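Long-range contact in probable tagatose 6-phosphate kinase (Sinorhizobium meliloti, PDB 3TXV), which probably acts in carbohydrate metabolism, perhaps as a kinase that phosphorylates tagatose 6-phosphate: residues 37-42 with 80-85. Residues are numbered along the deposited sequence; the frame is centred on the assembly and turned at random.
Sequences AMLRAH and DRIEFP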
loop_
_atom_site.group_PDB
_atom_site.type_symbol
_atom_site.label_atom_id
_atom_site.label_comp_id
_atom_site.label_asym_id
_atom_site.label_seq_id
_atom_site.Cartn_x
_atom_site.Cartn_y
_atom_site.Cartn_z
ATOM N N ALA A 37 -2.774 6.305 -9.894
ATOM C CA ALA A 37 -3.620 5.130 -9.797
ATOM C C ALA A 37 -4.951 5.423 -10.402
ATOM O O ALA A 37 -5.464 4.629 -11.162
ATOM C CB ALA A 37 -3.782 4.674 -8.355
HETATM N N MSE A 38 -5.524 6.559 -10.071
HETATM C CA MSE A 38 -6.799 6.888 -10.667
HETATM C C MSE A 38 -6.688 6.929 -12.207
HETATM O O MSE A 38 -7.380 6.188 -12.881
HETATM C CB MSE A 38 -7.363 8.179 -10.075
HETATM C CG MSE A 38 -8.003 8.024 -8.701
HETATM SE SE MSE A 38 -7.939 9.772 -7.954
HETATM C CE MSE A 38 -9.258 9.739 -6.547
ATOM N N LEU A 39 -5.770 7.734 -12.749
ATOM C CA LEU A 39 -5.593 7.865 -14.200
ATOM C C LEU A 39 -5.525 6.539 -14.945
ATOM O O LEU A 39 -6.060 6.414 -16.050
ATOM C CB LEU A 39 -4.382 8.741 -14.551
ATOM C CG LEU A 39 -4.519 10.261 -14.279
ATOM C CD1 LEU A 39 -3.260 11.037 -14.621
ATOM C CD2 LEU A 39 -5.723 10.899 -14.995
ATOM N N ARG A 40 -4.883 5.539 -14.362
ATOM C CA ARG A 40 -4.810 4.251 -15.026
ATOM C C ARG A 40 -6.166 3.551 -14.987
ATOM O O ARG A 40 -6.656 3.071 -16.027
ATOM C CB ARG A 40 -3.693 3.398 -14.430
ATOM C CG ARG A 40 -3.828 1.906 -14.667
ATOM C CD ARG A 40 -3.701 1.527 -16.101
ATOM N NE ARG A 40 -2.563 2.205 -16.700
ATOM C CZ ARG A 40 -1.971 1.829 -17.828
ATOM N NH1 ARG A 40 -2.402 0.764 -18.484
ATOM N NH2 ARG A 40 -0.939 2.516 -18.292
ATOM N N ALA A 41 -6.784 3.493 -13.807
ATOM C CA ALA A 41 -8.138 2.967 -13.699
ATOM C C ALA A 41 -9.062 3.597 -14.756
ATOM O O ALA A 41 -9.741 2.881 -15.489
ATOM C CB ALA A 41 -8.682 3.180 -12.319
ATOM N N HIS A 42 -8.965 4.882 -14.969
ATOM C CA HIS A 42 -9.805 5.525 -15.926
ATOM C C HIS A 42 -9.588 4.907 -17.277
ATOM O O HIS A 42 -10.500 4.714 -18.022
ATOM C CB HIS A 42 -9.440 6.980 -16.000
ATOM C CG HIS A 42 -10.586 7.866 -16.348
ATOM N ND1 HIS A 42 -10.538 9.233 -16.208
ATOM C CD2 HIS A 42 -11.818 7.576 -16.812
ATOM C CE1 HIS A 42 -11.692 9.747 -16.576
ATOM N NE2 HIS A 42 -12.482 8.762 -16.951
ATOM N N ASP A 80 -11.226 15.201 -8.062
ATOM C CA ASP A 80 -11.767 16.387 -8.695
ATOM C C ASP A 80 -10.716 16.998 -9.616
ATOM O O ASP A 80 -10.961 17.108 -10.820
ATOM C CB ASP A 80 -12.211 17.424 -7.658
ATOM C CG ASP A 80 -13.297 16.920 -6.752
ATOM O OD1 ASP A 80 -13.936 15.862 -7.045
ATOM O OD2 ASP A 80 -13.493 17.616 -5.735
ATOM N N ARG A 81 -9.559 17.377 -9.063
ATOM C CA ARG A 81 -8.498 17.997 -9.855
ATOM C C ARG A 81 -8.381 17.399 -11.281
ATOM O O ARG A 81 -7.968 18.099 -12.218
ATOM C CB ARG A 81 -7.141 17.916 -9.119
ATOM C CG ARG A 81 -6.872 18.949 -8.017
ATOM N N ILE A 82 -8.764 16.125 -11.427
ATOM C CA ILE A 82 -8.567 15.341 -12.663
ATOM C C ILE A 82 -9.862 14.754 -13.234
ATOM O O ILE A 82 -9.813 13.788 -14.008
ATOM C CB ILE A 82 -7.528 14.166 -12.463
ATOM C CG1 ILE A 82 -7.969 13.213 -11.344
ATOM C CG2 ILE A 82 -6.144 14.714 -12.155
ATOM C CD1 ILE A 82 -7.406 11.820 -11.443
ATOM N N GLU A 83 -11.012 15.308 -12.839
ATOM C CA GLU A 83 -12.328 14.817 -13.285
ATOM C C GLU A 83 -12.452 13.278 -13.192
ATOM O O GLU A 83 -12.708 12.588 -14.203
ATOM C CB GLU A 83 -12.650 15.275 -14.730
ATOM C CG GLU A 83 -11.860 16.490 -15.268
ATOM C CD GLU A 83 -12.621 17.808 -15.140
ATOM O OE1 GLU A 83 -12.683 18.384 -14.017
ATOM O OE2 GLU A 83 -13.151 18.264 -16.187
ATOM N N PHE A 84 -12.268 12.742 -11.998
ATOM C CA PHE A 84 -12.456 11.327 -11.777
ATOM C C PHE A 84 -13.617 11.117 -10.835
ATOM O O PHE A 84 -13.688 11.730 -9.794
ATOM C CB PHE A 84 -11.222 10.715 -11.178
ATOM C CG PHE A 84 -11.323 9.259 -11.010
ATOM C CD1 PHE A 84 -11.821 8.725 -9.875
ATOM C CD2 PHE A 84 -10.952 8.420 -12.001
ATOM C CE1 PHE A 84 -11.935 7.406 -9.744
ATOM C CE2 PHE A 84 -11.075 7.087 -11.853
ATOM C CZ PHE A 84 -11.551 6.585 -10.731
ATOM N N PRO A 85 -14.575 10.297 -11.226
ATOM C CA PRO A 85 -15.751 10.073 -10.394
ATOM C C PRO A 85 -15.580 9.283 -9.113
ATOM O O PRO A 85 -15.118 8.170 -9.128
ATOM C CB PRO A 85 -16.677 9.319 -11.322
ATOM C CG PRO A 85 -15.824 8.686 -12.255
ATOM C CD PRO A 85 -14.654 9.539 -12.473
#
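The carbonyl oxygen M38 O, which accepts the helical bond from H42 N at 2.9 Å, also lies obliquely above the F84 ring, 3.9 Å from F84 CE2 and beyond the ring's outline. M38, a selenomethionine, has a long unbranched apolar chain that can reach across this ring: its CG sits almost over the centre in a CH-pi contact, 4.1 Å from the centroid, while SE approaches obliquely as a Met-aromatic partner. P85 CD lies against the opposite face, toward its rim. The F84 side chain swings away from its own N (chi1 -176°), which carries the ring out to helix 31-43. There its edge meets the flat ring face that the exposed H42 supplies, a T-shaped pair with planes at 87°. Helices 31-43 and 68-81 are neighbouring outer helices of a TIM-type (beta/alpha)8 barrel, and 82-85 lead from the second toward strand 89-96. A Schellman motif ends helix 68-81, E83 at positive phi being its C' residue; just before it, I82 CD1 touches both M38 CB, at 3.9 Å, and L39 CD2, a branched apolar chain suited to meeting two others. F84, broad and apolar, also touches V48 and I89 of the barrel strands. With only an alanine here in place of F84, M38 CG would probably lose the ring face it packs on and H42 its edge-on partner.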